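Local coordinates for protein kcn28 (Kitasatospora, PDB 6J31) that has the two-domain GT-B fold of the glycosyltransferase-like proteins related to erythromycin biosynthesis protein CIII, at residues P288-L293 / I308-F313; D297-H302 / V316-A321. All coordinates share one frame; numbering follows the deposited sequence.

Contact 1: residues P288-L293 / I308-F313; sequences PQLAVL and IQEGLF
Leu290 and Leu293, one turn apart on helix 289-294, close on the Glu310 turn of helix 305-314, and the apolar contact they make is the firm part of this helix pair. CD2 of Leu290 reaches the Glu310 methylene CG at 3.6 Å, the two side chains crossing at about a right angle, so that this methyl lies mainly against the CB-CG stem of the glutamate. Leu290 CG also comes to 3.9 Å from Glu310 OE2, a plain van der Waals approach. Leu293 brings its CD1 methyl to 3.9 Å from Glu310 CB. The same methyl packs over the helix backbone, 3.7 Å from Glu310 O and 4.1 Å from Gly311 N.

The polar contact is less certain. Gln289 holds CG anti to its backbone N (chi1 -172°) and runs out extended toward helix 305-314, where its amide comes up to the Glu310 carboxylate. The modelled separation is too short to be trusted, so the details of this pairing are doubtful. Gln289 OE1 also has a weak hydrogen bond to Ser234 OG, at the end of strand 229-234.

The two segment axes come no nearer than 10.0 Å and cross at -38°, a wide spacing bridged by long side chains, and the two helices flank the same face of the parallel sheet, where Leu293 and Gln289 also touch Leu232 and Phe299. The chemistry implies a mixed interface: Leu293 packs on the sheet side, Leu290 covers the glutamate stem where the contact is more exposed, and Gln289 lies near the sheet with its polar end beside Glu310.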
# COMPACT_ATOMS: atom_id res chain seq x y z
N PRO A 288 15.01 -0.66 10.58
CA PRO A 288 14.08 0.45 10.81
C PRO A 288 14.12 1.37 9.61
O PRO A 288 14.96 2.28 9.54
CB PRO A 288 14.64 1.13 12.07
CG PRO A 288 16.09 0.79 12.06
CD PRO A 288 16.21 -0.58 11.43
N GLN A 289 13.21 1.15 8.66
CA GLN A 289 13.33 1.77 7.34
C GLN A 289 13.37 3.29 7.44
O GLN A 289 14.24 3.94 6.85
CB GLN A 289 12.20 1.31 6.43
CG GLN A 289 12.38 1.77 5.00
CD GLN A 289 11.61 0.92 4.01
OE1 GLN A 289 11.98 -0.23 3.75
NE2 GLN A 289 10.55 1.48 3.45
N LEU A 290 12.43 3.88 8.19
CA LEU A 290 12.40 5.33 8.31
C LEU A 290 13.66 5.88 8.95
O LEU A 290 14.09 6.99 8.63
CB LEU A 290 11.16 5.75 9.09
CG LEU A 290 9.87 5.75 8.27
CD1 LEU A 290 8.69 6.19 9.13
CD2 LEU A 290 10.01 6.62 7.03
N ALA A 291 14.26 5.12 9.88
CA ALA A 291 15.51 5.55 10.50
C ALA A 291 16.66 5.53 9.50
O ALA A 291 17.47 6.46 9.45
CB ALA A 291 15.83 4.67 11.71
N VAL A 292 16.76 4.46 8.71
CA VAL A 292 17.82 4.38 7.71
C VAL A 292 17.63 5.44 6.63
O VAL A 292 18.59 6.07 6.18
CB VAL A 292 17.88 2.96 7.10
CG1 VAL A 292 18.93 2.90 5.99
CG2 VAL A 292 18.20 1.95 8.18
N LEU A 293 16.38 5.65 6.19
CA LEU A 293 16.11 6.67 5.18
C LEU A 293 16.46 8.06 5.68
O LEU A 293 16.78 8.95 4.87
CB LEU A 293 14.65 6.62 4.75
CG LEU A 293 14.24 5.36 3.98
CD1 LEU A 293 12.77 5.41 3.60
CD2 LEU A 293 15.13 5.15 2.76
N ILE A 308 7.63 3.89 -1.54
CA ILE A 308 7.77 5.11 -2.33
C ILE A 308 7.39 6.33 -1.50
O ILE A 308 8.08 7.36 -1.52
CB ILE A 308 6.93 5.01 -3.61
CG1 ILE A 308 7.71 4.23 -4.67
CG2 ILE A 308 6.56 6.40 -4.12
CD1 ILE A 308 6.91 3.95 -5.89
N GLN A 309 6.28 6.24 -0.75
CA GLN A 309 5.88 7.35 0.10
C GLN A 309 6.87 7.57 1.23
O GLN A 309 7.05 8.70 1.69
CB GLN A 309 4.47 7.11 0.64
CG GLN A 309 3.41 7.13 -0.45
CD GLN A 309 2.01 7.27 0.10
OE1 GLN A 309 1.12 6.49 -0.23
NE2 GLN A 309 1.82 8.26 0.94
N GLU A 310 7.51 6.50 1.72
CA GLU A 310 8.56 6.66 2.72
C GLU A 310 9.79 7.33 2.12
O GLU A 310 10.45 8.14 2.79
CB GLU A 310 8.91 5.32 3.34
CG GLU A 310 8.05 4.96 4.54
CD GLU A 310 8.27 3.54 5.01
OE1 GLU A 310 8.92 2.77 4.27
OE2 GLU A 310 7.80 3.20 6.11
N GLY A 311 10.13 7.00 0.87
CA GLY A 311 11.23 7.68 0.20
C GLY A 311 10.95 9.16 0.01
O GLY A 311 11.81 10.01 0.26
N LEU A 312 9.74 9.49 -0.44
CA LEU A 312 9.34 10.88 -0.63
C LEU A 312 9.38 11.65 0.69
O LEU A 312 9.88 12.77 0.75
CB LEU A 312 7.94 10.95 -1.23
CG LEU A 312 7.81 10.60 -2.71
CD1 LEU A 312 6.35 10.52 -3.10
CD2 LEU A 312 8.52 11.65 -3.53
N PHE A 313 8.85 11.04 1.76
CA PHE A 313 8.82 11.72 3.05
C PHE A 313 10.23 12.04 3.54
O PHE A 313 10.46 13.11 4.11
CB PHE A 313 8.08 10.85 4.07
CG PHE A 313 7.98 11.46 5.43
CD1 PHE A 313 7.06 12.47 5.70
CD2 PHE A 313 8.81 11.03 6.46
CE1 PHE A 313 6.97 13.04 6.96
CE2 PHE A 313 8.72 11.59 7.72
CZ PHE A 313 7.81 12.59 7.97

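Contact 2: residues D297-H302 / V316-A321; sequences DVFVTH and VPMVVA
Phe299 and Met318 lie side by side on one face of a parallel strand pair and point the same way. The Met318 CG methylene comes to 4.0 Å from Phe299 CD2; a bend at chi3 (-87°) then turns the methionine's end, and SD stands 5.4 Å from the ring centroid, an oblique Met-aromatic contact. Phe299 CB also meets Val316 CG1 at 3.7 Å. Thr301 follows on this face, its CB above the Phe299 ring toward the rim and its OG1 bonded to Gly303 N, as does Val320, which touches helix 327-336.

On the other face Val298, Val300 and Val319 mesh. Val300 CG2 rests 4.1 Å from Val319 CB, the two side chains again running alongside each other, and Val319 CG2 meets CG2 of Val298. Branched at CB, valine packs close to the strands, with Val298 and Val319 against helix 350-362.

Beneath these side chains the backbones form a parallel ladder: Phe299 N to Pro317 O, Val319 N to Phe299 O, Thr301 N to Val319 O and Ala321 N to Thr301 O. Pro317 serves as acceptor, a role that needs no N-H. Beyond the ladder, the His302 ring turns its edge to Ala321, and ND1 donates to Ala321 O at 3.1 Å (168° at the hydrogen), the oxygen almost in the ring plane.

That bond implies a proton on ND1 and holds the imidazole in a set orientation. Val298 and Val300 bond outward to strand 229-234, and Met318 to Arg341, while largely apolar side chains cover both faces of this strand pair.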
# COMPACT_ATOMS: atom_id res chain seq x y z
N ASP A 297 21.17 8.34 1.17
CA ASP A 297 21.34 9.15 -0.03
C ASP A 297 20.65 8.54 -1.25
O ASP A 297 20.41 9.26 -2.22
CB ASP A 297 22.83 9.35 -0.32
CG ASP A 297 23.54 10.10 0.80
OD1 ASP A 297 23.38 11.34 0.87
OD2 ASP A 297 24.26 9.47 1.60
N VAL A 298 20.34 7.25 -1.21
CA VAL A 298 19.57 6.59 -2.26
C VAL A 298 18.85 5.41 -1.64
O VAL A 298 19.28 4.86 -0.62
CB VAL A 298 20.45 6.16 -3.46
CG1 VAL A 298 21.26 4.93 -3.11
CG2 VAL A 298 19.59 5.89 -4.69
N PHE A 299 17.73 5.03 -2.25
CA PHE A 299 16.85 3.99 -1.74
C PHE A 299 16.46 3.08 -2.90
O PHE A 299 15.87 3.55 -3.87
CB PHE A 299 15.62 4.61 -1.07
CG PHE A 299 14.62 3.62 -0.53
CD1 PHE A 299 15.01 2.36 -0.14
CD2 PHE A 299 13.29 3.98 -0.40
CE1 PHE A 299 14.08 1.46 0.37
CE2 PHE A 299 12.36 3.09 0.10
CZ PHE A 299 12.75 1.83 0.49
N VAL A 300 16.81 1.80 -2.80
CA VAL A 300 16.46 0.82 -3.83
C VAL A 300 15.30 -0.02 -3.31
O VAL A 300 15.43 -0.72 -2.31
CB VAL A 300 17.66 -0.07 -4.19
CG1 VAL A 300 17.29 -0.98 -5.35
CG2 VAL A 300 18.87 0.78 -4.52
N THR A 301 14.16 0.05 -4.01
CA THR A 301 12.93 -0.59 -3.57
C THR A 301 12.22 -1.22 -4.76
O THR A 301 12.55 -0.93 -5.92
CB THR A 301 11.99 0.41 -2.87
OG1 THR A 301 10.73 -0.21 -2.58
CG2 THR A 301 11.76 1.63 -3.76
N HIS A 302 11.26 -2.10 -4.48
CA HIS A 302 10.42 -2.65 -5.55
C HIS A 302 9.50 -1.60 -6.16
O HIS A 302 9.05 -1.78 -7.29
CB HIS A 302 9.54 -3.80 -5.05
CG HIS A 302 10.19 -5.15 -5.10
ND1 HIS A 302 10.87 -5.61 -6.20
CD2 HIS A 302 10.20 -6.16 -4.19
CE1 HIS A 302 11.32 -6.83 -5.96
NE2 HIS A 302 10.92 -7.19 -4.75
N VAL A 316 14.56 11.07 -0.26
CA VAL A 316 15.61 10.17 -0.69
C VAL A 316 15.29 9.72 -2.12
O VAL A 316 14.21 9.16 -2.35
CB VAL A 316 15.74 8.96 0.24
CG1 VAL A 316 16.81 7.99 -0.26
CG2 VAL A 316 16.04 9.41 1.66
N PRO A 317 16.18 9.93 -3.09
CA PRO A 317 15.91 9.44 -4.45
C PRO A 317 15.89 7.92 -4.49
O PRO A 317 16.50 7.25 -3.66
CB PRO A 317 17.07 10.02 -5.27
CG PRO A 317 18.15 10.24 -4.28
CD PRO A 317 17.49 10.59 -2.98
N MET A 318 15.18 7.39 -5.48
CA MET A 318 14.89 5.96 -5.49
C MET A 318 15.30 5.31 -6.80
O MET A 318 15.14 5.90 -7.88
CB MET A 318 13.39 5.72 -5.22
CG MET A 318 12.99 6.07 -3.79
SD MET A 318 11.22 6.07 -3.48
CE MET A 318 10.80 7.75 -3.95
N VAL A 319 15.84 4.10 -6.70
CA VAL A 319 15.99 3.19 -7.82
C VAL A 319 14.91 2.14 -7.69
O VAL A 319 14.86 1.41 -6.69
CB VAL A 319 17.39 2.56 -7.85
CG1 VAL A 319 17.48 1.52 -8.95
CG2 VAL A 319 18.46 3.63 -8.04
N VAL A 320 14.01 2.07 -8.66
CA VAL A 320 12.79 1.28 -8.56
C VAL A 320 12.91 0.05 -9.45
O VAL A 320 13.33 0.16 -10.61
CB VAL A 320 11.55 2.11 -8.94
CG1 VAL A 320 10.29 1.32 -8.69
CG2 VAL A 320 11.54 3.42 -8.17
N ALA A 321 12.55 -1.11 -8.91
CA ALA A 321 12.57 -2.39 -9.62
C ALA A 321 11.18 -2.99 -9.54
O ALA A 321 10.93 -3.89 -8.72
CB ALA A 321 13.62 -3.34 -9.05

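How the contacts relate
The two contacts interlock along the chain: helix 289-294 of contact 1 leads into strand 298-301 of contact 2, then helix 305-314 of contact 1 into strand 318-320 of contact 2. Their centres lie 10 Å apart in the C-terminal domain, whose six-stranded parallel sheet has both strands at inner positions. Contact 1 joins two helices of the layer over one face of that sheet and contact 2 lies within the sheet. They meet directly, with Leu293 CD2 3.7 Å from Phe299 CG and a probable hydrogen bond between Gly311 O and Val316 N. Together they build part of the C-terminal of the two Rossmann-like domains of the GT-B fold.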